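Local coordinates for protein Crov588 (Cafeteriavirus, PDB 6NYR) that is of unknown function but folds as a circular leucine-rich-repeat solenoid assembled from FNIP repeats, at residues 127-132 / 149-154; 352-357 / 378-383; 415-420 / 438-443. All coordinates share one frame; numbering follows the deposited sequence.

Contact 1. Residues 127-132 / 149-154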
loop_
_atom_site.group_PDB
_atom_site.type_symbol
_atom_site.label_atom_id
_atom_site.label_comp_id
_atom_site.label_asym_id
_atom_site.label_seq_id
_atom_site.Cartn_x
_atom_site.Cartn_y
_atom_site.Cartn_z
ATOM N N GLY A 127 4.312 -23.601 -16.311
ATOM C CA GLY A 127 5.470 -22.732 -16.275
ATOM C C GLY A 127 5.572 -21.841 -17.496
ATOM O O GLY A 127 4.842 -21.975 -18.478
ATOM N N GLU A 128 6.521 -20.905 -17.420
ATOM C CA GLU A 128 6.672 -19.904 -18.469
ATOM C C GLU A 128 6.858 -20.548 -19.838
ATOM O O GLU A 128 6.198 -20.171 -20.811
ATOM C CB GLU A 128 7.860 -18.992 -18.147
ATOM C CG GLU A 128 7.968 -17.762 -19.040
ATOM C CD GLU A 128 9.207 -16.923 -18.753
ATOM O OE1 GLU A 128 9.411 -16.529 -17.585
ATOM O OE2 GLU A 128 9.976 -16.660 -19.705
ATOM N N GLU A 129 7.752 -21.529 -19.933
ATOM C CA GLU A 129 8.184 -22.025 -21.234
ATOM C C GLU A 129 7.325 -23.156 -21.778
ATOM O O GLU A 129 7.503 -23.533 -22.944
ATOM C CB GLU A 129 9.647 -22.483 -21.164
ATOM C CG GLU A 129 10.619 -21.385 -20.749
ATOM C CD GLU A 129 10.600 -20.200 -21.703
ATOM O OE1 GLU A 129 10.547 -20.430 -22.933
ATOM O OE2 GLU A 129 10.622 -19.045 -21.226
ATOM N N PHE A 130 6.391 -23.690 -20.994
ATOM C CA PHE A 130 5.582 -24.795 -21.485
ATOM C C PHE A 130 4.783 -24.367 -22.708
ATOM O O PHE A 130 4.074 -23.357 -22.683
ATOM C CB PHE A 130 4.632 -25.302 -20.406
ATOM C CG PHE A 130 3.713 -26.392 -20.886
ATOM C CD1 PHE A 130 4.127 -27.712 -20.880
ATOM C CD2 PHE A 130 2.442 -26.098 -21.350
ATOM C CE1 PHE A 130 3.291 -28.719 -21.322
ATOM C CE2 PHE A 130 1.600 -27.101 -21.795
ATOM C CZ PHE A 130 2.024 -28.415 -21.779
ATOM N N ASN A 131 4.876 -25.163 -23.771
ATOM C CA ASN A 131 4.163 -24.889 -25.010
ATOM C C ASN A 131 4.037 -26.183 -25.806
ATOM O O ASN A 131 4.508 -26.266 -26.946
ATOM C CB ASN A 131 4.886 -23.823 -25.831
ATOM C CG ASN A 131 4.086 -23.396 -27.045
ATOM O OD1 ASN A 131 2.873 -23.599 -27.101
ATOM N ND2 ASN A 131 4.761 -22.826 -28.029
ATOM N N GLN A 132 3.419 -27.195 -25.199
ATOM C CA GLN A 132 3.221 -28.497 -25.815
ATOM C C GLN A 132 1.731 -28.812 -25.893
ATOM O O GLN A 132 0.918 -28.288 -25.122
ATOM C CB GLN A 132 3.942 -29.602 -25.032
ATOM C CG GLN A 132 5.444 -29.434 -24.978
ATOM C CD GLN A 132 6.076 -29.438 -26.356
ATOM O OE1 GLN A 132 5.664 -30.194 -27.243
ATOM N NE2 GLN A 132 7.072 -28.584 -26.549
ATOM N N GLY A 149 1.079 -20.543 -18.947
ATOM C CA GLY A 149 2.217 -19.652 -18.874
ATOM C C GLY A 149 2.367 -18.794 -20.117
ATOM O O GLY A 149 1.513 -18.770 -21.004
ATOM N N GLU A 150 3.504 -18.094 -20.184
ATOM C CA GLU A 150 3.687 -17.090 -21.225
ATOM C C GLU A 150 3.661 -17.706 -22.618
ATOM O O GLU A 150 3.043 -17.161 -23.538
ATOM C CB GLU A 150 5.013 -16.354 -21.037
ATOM C CG GLU A 150 5.102 -15.370 -19.901
ATOM C CD GLU A 150 6.421 -14.608 -19.933
ATOM O OE1 GLU A 150 7.169 -14.754 -20.927
ATOM O OE2 GLU A 150 6.718 -13.874 -18.965
ATOM N N GLU A 151 4.346 -18.831 -22.795
ATOM C CA GLU A 151 4.683 -19.318 -24.123
ATOM C C GLU A 151 3.635 -20.246 -24.713
ATOM O O GLU A 151 3.721 -20.566 -25.905
ATOM C CB GLU A 151 6.034 -20.046 -24.085
ATOM C CG GLU A 151 7.222 -19.139 -23.812
ATOM C CD GLU A 151 7.314 -17.993 -24.797
ATOM O OE1 GLU A 151 6.983 -18.200 -25.985
ATOM O OE2 GLU A 151 7.712 -16.883 -24.382
ATOM N N PHE A 152 2.655 -20.678 -23.929
ATOM C CA PHE A 152 1.703 -21.652 -24.429
ATOM C C PHE A 152 0.899 -21.074 -25.585
ATOM O O PHE A 152 0.240 -20.035 -25.440
ATOM C CB PHE A 152 0.757 -22.104 -23.329
ATOM C CG PHE A 152 -0.235 -23.125 -23.789
ATOM C CD1 PHE A 152 0.155 -24.442 -23.973
ATOM C CD2 PHE A 152 -1.545 -22.774 -24.056
ATOM C CE1 PHE A 152 -0.745 -25.390 -24.400
ATOM C CE2 PHE A 152 -2.456 -23.724 -24.485
ATOM C CZ PHE A 152 -2.051 -25.034 -24.658
ATOM N N ASN A 153 0.943 -21.749 -26.726
ATOM C CA ASN A 153 0.136 -21.368 -27.873
ATOM C C ASN A 153 -0.174 -22.621 -28.692
ATOM O O ASN A 153 0.240 -22.772 -29.840
ATOM C CB ASN A 153 0.841 -20.305 -28.713
ATOM C CG ASN A 153 -0.059 -19.739 -29.789
ATOM O OD1 ASN A 153 -1.281 -19.895 -29.732
ATOM N ND2 ASN A 153 0.535 -19.095 -30.782
ATOM N N GLN A 154 -0.920 -23.552 -28.098
ATOM C CA GLN A 154 -1.338 -24.772 -28.774
ATOM C C GLN A 154 -2.859 -24.841 -28.799
ATOM O O GLN A 154 -3.538 -24.273 -27.937
ATOM C CB GLN A 154 -0.773 -26.023 -28.084
ATOM C CG GLN A 154 0.745 -26.101 -28.093
ATOM C CD GLN A 154 1.319 -26.104 -29.496
ATOM O OE1 GLN A 154 0.748 -26.693 -30.415
ATOM N NE2 GLN A 154 2.442 -25.428 -29.671
#

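Contact 2. Residues 352-357 / 378-383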
loop_
_atom_site.group_PDB
_atom_site.type_symbol
_atom_site.label_atom_id
_atom_site.label_comp_id
_atom_site.label_asym_id
_atom_site.label_seq_id
_atom_site.Cartn_x
_atom_site.Cartn_y
_atom_site.Cartn_z
ATOM N N GLN A 352 -13.276 25.491 -15.548
ATOM C CA GLN A 352 -14.425 26.303 -15.920
ATOM C C GLN A 352 -15.124 26.865 -14.688
ATOM O O GLN A 352 -15.170 26.226 -13.633
ATOM C CB GLN A 352 -15.444 25.484 -16.728
ATOM C CG GLN A 352 -14.946 24.960 -18.054
ATOM C CD GLN A 352 -14.497 26.057 -18.991
ATOM O OE1 GLN A 352 -15.197 27.048 -19.191
ATOM N NE2 GLN A 352 -13.310 25.891 -19.561
ATOM N N ILE A 353 -15.693 28.065 -14.841
ATOM C CA ILE A 353 -16.472 28.656 -13.764
ATOM C C ILE A 353 -17.618 27.710 -13.412
ATOM O O ILE A 353 -18.186 27.033 -14.280
ATOM C CB ILE A 353 -17.015 30.036 -14.172
ATOM C CG1 ILE A 353 -15.871 31.000 -14.502
ATOM C CG2 ILE A 353 -17.885 30.616 -13.056
ATOM C CD1 ILE A 353 -16.315 32.258 -15.234
ATOM N N ILE A 354 -17.959 27.661 -12.127
ATOM C CA ILE A 354 -19.067 26.852 -11.631
ATOM C C ILE A 354 -20.039 27.778 -10.910
ATOM O O ILE A 354 -19.670 28.438 -9.930
ATOM C CB ILE A 354 -18.588 25.729 -10.700
ATOM C CG1 ILE A 354 -17.842 24.661 -11.499
ATOM C CG2 ILE A 354 -19.772 25.103 -9.982
ATOM C CD1 ILE A 354 -17.022 23.706 -10.657
ATOM N N THR A 355 -21.275 27.824 -11.392
ATOM C CA THR A 355 -22.249 28.797 -10.940
ATOM C C THR A 355 -23.178 28.186 -9.888
ATOM O O THR A 355 -22.876 27.140 -9.302
ATOM C CB THR A 355 -23.002 29.340 -12.157
ATOM O OG1 THR A 355 -23.600 28.254 -12.870
ATOM C CG2 THR A 355 -22.047 30.077 -13.083
ATOM N N GLU A 356 -24.320 28.831 -9.656
ATOM C CA GLU A 356 -25.061 28.656 -8.416
ATOM C C GLU A 356 -25.543 27.239 -8.161
ATOM O O GLU A 356 -25.089 26.590 -7.212
ATOM C CB GLU A 356 -26.272 29.605 -8.388
ATOM C CG GLU A 356 -25.937 31.078 -8.539
ATOM C CD GLU A 356 -26.184 31.871 -7.270
ATOM O OE1 GLU A 356 -27.233 31.658 -6.620
ATOM O OE2 GLU A 356 -25.329 32.709 -6.918
ATOM N N ASN A 357 -26.467 26.755 -8.982
ATOM C CA ASN A 357 -27.107 25.477 -8.710
ATOM C C ASN A 357 -26.630 24.410 -9.680
ATOM O O ASN A 357 -27.437 23.674 -10.257
ATOM C CB ASN A 357 -28.624 25.643 -8.772
ATOM C CG ASN A 357 -29.140 26.632 -7.738
ATOM O OD1 ASN A 357 -29.484 27.768 -8.065
ATOM N ND2 ASN A 357 -29.180 26.207 -6.480
ATOM N N GLU A 378 -20.751 32.817 -3.415
ATOM C CA GLU A 378 -21.725 32.277 -2.480
ATOM C C GLU A 378 -22.715 31.364 -3.199
ATOM O O GLU A 378 -23.021 31.543 -4.383
ATOM C CB GLU A 378 -22.496 33.399 -1.789
ATOM C CG GLU A 378 -21.645 34.404 -1.045
ATOM C CD GLU A 378 -22.488 35.455 -0.343
ATOM O OE1 GLU A 378 -23.678 35.181 -0.071
ATOM O OE2 GLU A 378 -21.967 36.556 -0.070
ATOM N N ASN A 379 -23.206 30.364 -2.467
ATOM C CA ASN A 379 -24.245 29.455 -2.934
ATOM C C ASN A 379 -23.793 28.595 -4.103
ATOM O O ASN A 379 -24.627 28.087 -4.863
ATOM C CB ASN A 379 -25.509 30.233 -3.318
ATOM C CG ASN A 379 -26.145 30.936 -2.132
ATOM O OD1 ASN A 379 -25.963 32.139 -1.932
ATOM N ND2 ASN A 379 -26.884 30.182 -1.328
ATOM N N VAL A 380 -22.483 28.415 -4.261
ATOM C CA VAL A 380 -21.945 27.544 -5.297
ATOM C C VAL A 380 -21.658 26.178 -4.684
ATOM O O VAL A 380 -22.168 25.155 -5.155
ATOM C CB VAL A 380 -20.678 28.143 -5.937
ATOM C CG1 VAL A 380 -20.004 27.109 -6.827
ATOM C CG2 VAL A 380 -21.025 29.405 -6.711
ATOM N N LEU A 381 -20.831 26.153 -3.645
ATOM C CA LEU A 381 -20.557 24.910 -2.934
ATOM C C LEU A 381 -21.804 24.509 -2.152
ATOM O O LEU A 381 -22.363 25.335 -1.420
ATOM C CB LEU A 381 -19.352 25.078 -2.012
ATOM C CG LEU A 381 -18.036 25.438 -2.710
ATOM C CD1 LEU A 381 -16.941 25.776 -1.723
ATOM C CD2 LEU A 381 -17.599 24.273 -3.599
ATOM N N PRO A 382 -22.261 23.267 -2.274
ATOM C CA PRO A 382 -23.518 22.873 -1.634
ATOM C C PRO A 382 -23.343 22.671 -0.138
ATOM O O PRO A 382 -22.232 22.523 0.378
ATOM C CB PRO A 382 -23.889 21.562 -2.333
ATOM C CG PRO A 382 -22.586 21.010 -2.841
ATOM C CD PRO A 382 -21.552 22.122 -2.874
ATOM N N ASN A 383 -24.474 22.689 0.562
ATOM C CA ASN A 383 -24.473 22.621 2.019
ATOM C C ASN A 383 -24.318 21.207 2.559
ATOM O O ASN A 383 -24.340 21.027 3.781
ATOM C CB ASN A 383 -25.761 23.243 2.561
ATOM C CG ASN A 383 -25.692 24.750 2.616
ATOM O OD1 ASN A 383 -26.468 25.446 1.960
ATOM N ND2 ASN A 383 -24.760 25.268 3.403
#

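Contact 3. Residues 415-420 / 438-443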
loop_
_atom_site.group_PDB
_atom_site.type_symbol
_atom_site.label_atom_id
_atom_site.label_comp_id
_atom_site.label_asym_id
_atom_site.label_seq_id
_atom_site.Cartn_x
_atom_site.Cartn_y
_atom_site.Cartn_z
ATOM N N ASN A 415 -0.381 26.116 -4.935
ATOM C CA ASN A 415 -0.198 27.536 -5.197
ATOM C C ASN A 415 -1.051 28.450 -4.330
ATOM O O ASN A 415 -0.878 29.672 -4.401
ATOM C CB ASN A 415 -0.509 27.863 -6.669
ATOM C CG ASN A 415 0.500 27.275 -7.629
ATOM O OD1 ASN A 415 1.530 26.735 -7.216
ATOM N ND2 ASN A 415 0.218 27.387 -8.921
ATOM N N PHE A 416 -1.969 27.917 -3.528
ATOM C CA PHE A 416 -2.861 28.798 -2.789
ATOM C C PHE A 416 -2.055 29.660 -1.822
ATOM O O PHE A 416 -1.326 29.141 -0.972
ATOM C CB PHE A 416 -3.914 28.010 -2.022
ATOM C CG PHE A 416 -4.895 28.888 -1.301
ATOM C CD1 PHE A 416 -6.043 29.325 -1.936
ATOM C CD2 PHE A 416 -4.649 29.309 -0.003
ATOM C CE1 PHE A 416 -6.941 30.147 -1.286
ATOM C CE2 PHE A 416 -5.539 30.129 0.652
ATOM C CZ PHE A 416 -6.688 30.552 0.011
ATOM N N ASN A 417 -2.201 30.976 -1.946
ATOM C CA ASN A 417 -1.513 31.912 -1.067
ATOM C C ASN A 417 -2.305 33.215 -0.992
ATOM O O ASN A 417 -1.768 34.308 -1.180
ATOM C CB ASN A 417 -0.085 32.162 -1.553
ATOM C CG ASN A 417 0.731 32.981 -0.571
ATOM O OD1 ASN A 417 0.452 32.993 0.631
ATOM N ND2 ASN A 417 1.740 33.680 -1.078
ATOM N N GLN A 418 -3.595 33.111 -0.706
ATOM C CA GLN A 418 -4.443 34.274 -0.494
ATOM C C GLN A 418 -4.684 34.455 0.999
ATOM O O GLN A 418 -4.542 33.521 1.793
ATOM C CB GLN A 418 -5.782 34.131 -1.224
ATOM C CG GLN A 418 -5.668 33.923 -2.722
ATOM C CD GLN A 418 -4.940 35.054 -3.418
ATOM O OE1 GLN A 418 -5.052 36.219 -3.030
ATOM N NE2 GLN A 418 -4.175 34.713 -4.446
ATOM N N LYS A 419 -5.061 35.672 1.377
ATOM C CA LYS A 419 -5.323 35.946 2.779
ATOM C C LYS A 419 -6.581 35.194 3.206
ATOM O O LYS A 419 -7.503 34.984 2.412
ATOM C CB LYS A 419 -5.526 37.437 3.022
ATOM C CG LYS A 419 -4.414 38.377 2.564
ATOM C CD LYS A 419 -4.722 39.781 3.113
ATOM C CE LYS A 419 -4.111 40.917 2.297
ATOM N NZ LYS A 419 -2.631 41.004 2.338
ATOM N N ILE A 420 -6.622 34.791 4.470
ATOM C CA ILE A 420 -7.787 34.123 5.048
ATOM C C ILE A 420 -8.199 34.934 6.266
ATOM O O ILE A 420 -7.457 35.004 7.255
ATOM C CB ILE A 420 -7.506 32.663 5.417
ATOM C CG1 ILE A 420 -7.012 31.914 4.180
ATOM C CG2 ILE A 420 -8.744 32.004 5.996
ATOM C CD1 ILE A 420 -6.909 30.423 4.361
ATOM N N PHE A 438 1.388 28.608 0.739
ATOM C CA PHE A 438 0.645 29.463 1.655
ATOM C C PHE A 438 1.584 30.099 2.674
ATOM O O PHE A 438 2.362 29.408 3.340
ATOM C CB PHE A 438 -0.441 28.683 2.387
ATOM C CG PHE A 438 -1.216 29.521 3.366
ATOM C CD1 PHE A 438 -2.265 30.317 2.937
ATOM C CD2 PHE A 438 -0.880 29.531 4.710
ATOM C CE1 PHE A 438 -2.975 31.092 3.832
ATOM C CE2 PHE A 438 -1.587 30.306 5.608
ATOM C CZ PHE A 438 -2.633 31.086 5.170
ATOM N N ASN A 439 1.499 31.423 2.799
ATOM C CA ASN A 439 2.371 32.178 3.691
ATOM C C ASN A 439 1.764 33.544 3.989
ATOM O O ASN A 439 2.409 34.575 3.778
ATOM C CB ASN A 439 3.758 32.328 3.065
ATOM C CG ASN A 439 4.777 32.885 4.033
ATOM O OD1 ASN A 439 4.576 32.856 5.245
ATOM N ND2 ASN A 439 5.876 33.401 3.504
ATOM N N GLN A 440 0.524 33.558 4.468
ATOM C CA GLN A 440 -0.161 34.771 4.886
ATOM C C GLN A 440 -0.381 34.731 6.394
ATOM O O GLN A 440 -0.427 33.667 7.015
ATOM C CB GLN A 440 -1.503 34.929 4.164
ATOM C CG GLN A 440 -1.417 34.894 2.650
ATOM C CD GLN A 440 -0.669 36.081 2.074
ATOM O OE1 GLN A 440 -0.600 37.149 2.688
ATOM N NE2 GLN A 440 -0.106 35.902 0.885
ATOM N N GLU A 441 -0.523 35.916 6.981
ATOM C CA GLU A 441 -0.729 36.009 8.420
ATOM C C GLU A 441 -2.036 35.332 8.812
ATOM O O GLU A 441 -3.031 35.392 8.082
ATOM C CB GLU A 441 -0.758 37.470 8.864
ATOM C CG GLU A 441 0.594 38.161 8.888
ATOM C CD GLU A 441 0.491 39.619 9.307
ATOM O OE1 GLU A 441 -0.387 39.942 10.138
ATOM O OE2 GLU A 441 1.271 40.445 8.788
ATOM N N ILE A 442 -2.035 34.683 9.971
ATOM C CA ILE A 442 -3.247 34.114 10.561
ATOM C C ILE A 442 -3.442 34.803 11.908
ATOM O O ILE A 442 -2.751 34.504 12.887
ATOM C CB ILE A 442 -3.182 32.593 10.706
ATOM C CG1 ILE A 442 -2.867 31.967 9.348
ATOM C CG2 ILE A 442 -4.486 32.048 11.256
ATOM C CD1 ILE A 442 -3.072 30.471 9.292
ATOM N N VAL A 443 -4.393 35.736 11.961
ATOM C CA VAL A 443 -4.737 36.460 13.181
ATOM C C VAL A 443 -5.770 35.644 13.946
ATOM O O VAL A 443 -6.100 34.522 13.546
ATOM C CB VAL A 443 -5.259 37.868 12.845
ATOM C CG1 VAL A 443 -4.234 38.608 11.987
ATOM C CG2 VAL A 443 -6.597 37.794 12.137
HETATM O O HOH W 1 -5.723 36.864 9.087
#

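Contact 1. Residues 127-132 / 149-154
Asn131 hooks over the backbone of 149-154, its carboxamide oxygen gripped twice. Asn131 OD1 accepts hydrogen bonds from Asn153 N (2.7 Å) and Gln154 NE2 (3.2 Å), which arrive from opposite faces of its amide plane, each well out of it. The first torsion, with CG trans to the backbone nitrogen (chi1 -173°), carries the amide across to the neighbouring coil. Inward of this clasp lie Phe130 and Phe152, side by side, their planes nearly parallel (9°), meeting rim to rim at 3.7 Å between Phe130 CE2 and Phe152 CD1. Gln132 O sits in the plane of the Phe152 ring, 3.4 Å from Phe152 CE1. One backbone bond, Glu151 N to Glu128 O at 3.0 Å, ties the turns together near the glutamates. There the contact loosens toward solvent: the carboxylates of Glu128 and Glu150 stack, their planes 16° apart, with Glu128 OE2 3.6 Å from Glu150 OE1, like charges that, with Glu129 and Glu151 close by, would be expected to raise one another's pKa. Asn131 N itself is held by Asn109 OD1 and Asn153 OD1 holds Asn175 N, so the clasp recurs from coil to coil, as in the asparagine row of leucine-rich-repeat solenoids.

Contact 2. Residues 352-357 / 378-383
Glu378, at the start of 378-383, meets Glu356 through its backbone: the carboxylate oxygen Glu356 OE2 lies 3.6 Å from Glu378 O, while the Glu378 side chain runs off toward Lys401 in the next coil. Asn379 follows in a left-handed backbone conformation (phi 65°), in which its CB faces 352-357. That CB comes to 4.0 Å from Glu356 OE1, and the Asn379 amide lies 35° from the plane of the Glu356 carboxylate. Val380 carries the buried part. Its CG1, trans to its own backbone nitrogen, is directed at Ile354, touching Ile354 CG2 at 3.7 Å and Ile354 O at 3.4 Å. The other branch, Val380 CG2, also lies 3.6 Å from Ile354 O, so both methyls rest against the same side of that oxygen while the isoleucine and valine side chains cross at about a right angle. Beyond Val380 the chain departs from 352-357: Pro382 packs on Asn361, and Asn383 O accepts from Ser406 OG in the following coil. Equivalent loops of adjacent coils of the leucine-rich-repeat solenoid, within one FNIP repeat range, thus meet by van der Waals packing of Ile354 and Val380 on the inner side and by acceptor-rich, exposed groups on the outer side, which implies that what cohesion this contact has is chiefly apolar.

Contact 3. Residues 415-420 / 438-443
The asparagine row that runs through the coils of this leucine-rich-repeat ring links Asn417 to the backbone and the Gln440 side chain of 438-443. Asn417 OD1 receives Asn439 N at 2.9 Å and Gln440 NE2 at 3.0 Å, from opposite faces of its carboxamide plane, each donor lifted clear of that plane. Gln440 NE2 also makes a weak bond to the backbone Asn417 O, so one amide nitrogen spans the side-chain and main-chain oxygens of the same residue. The bend of the Gln440 chain at chi2 (-66°) folds its amide back over the neighbouring coil, where it crosses the Asn417 side chain at about a right angle with the two amide planes 35° apart. Beneath the polar clasp the phenylalanines pack: Phe438 CD1 comes to the edge of the Phe416 ring, 3.9 Å from Phe416 CD2. Gln418 O lies near the plane of the Phe438 ring, 3.5 Å from Phe438 CE1, and Ile420 CD1 reaches the same carbon from another direction at 4.0 Å. Phe438 is further stacked on Phe434. Farther along, a water donates to Ile420 O at 3.1 Å and to Glu441 O, bridging the coils where their backbones have drawn apart. The chain of contacts extends both ways, since Asn395 OD1 holds Asn417 N, and Asn439 OD1 in turn holds Asn461 N and Gln462 NE2. A doubly engaged amide oxygen above a phenylalanine core is consistent with polar bonds fixing the register of adjacent coils at this edge, over an apolar interior.

The three contacts come in series along the chain, contact 1 first, then 2 and 3, and each joins loops of successive coils that follow parallel strands: 123-125 and 145-147 for contact 1, 343-345 and 365-367 for contact 2, 409-411 and 431-433 for contact 3. The centres of contacts 2 and 3 are about 23 Å apart on the same side of the ring, whereas those of contacts 1 and 3 lie about 61 Å apart on opposite sides of the chain's centre and those of contacts 1 and 2 about 58 Å. None touches another. Contacts 1 and 3 repeat one Asn-Gln and Phe-Phe scheme at far sides of the ring; contact 2 joins another part of the loops.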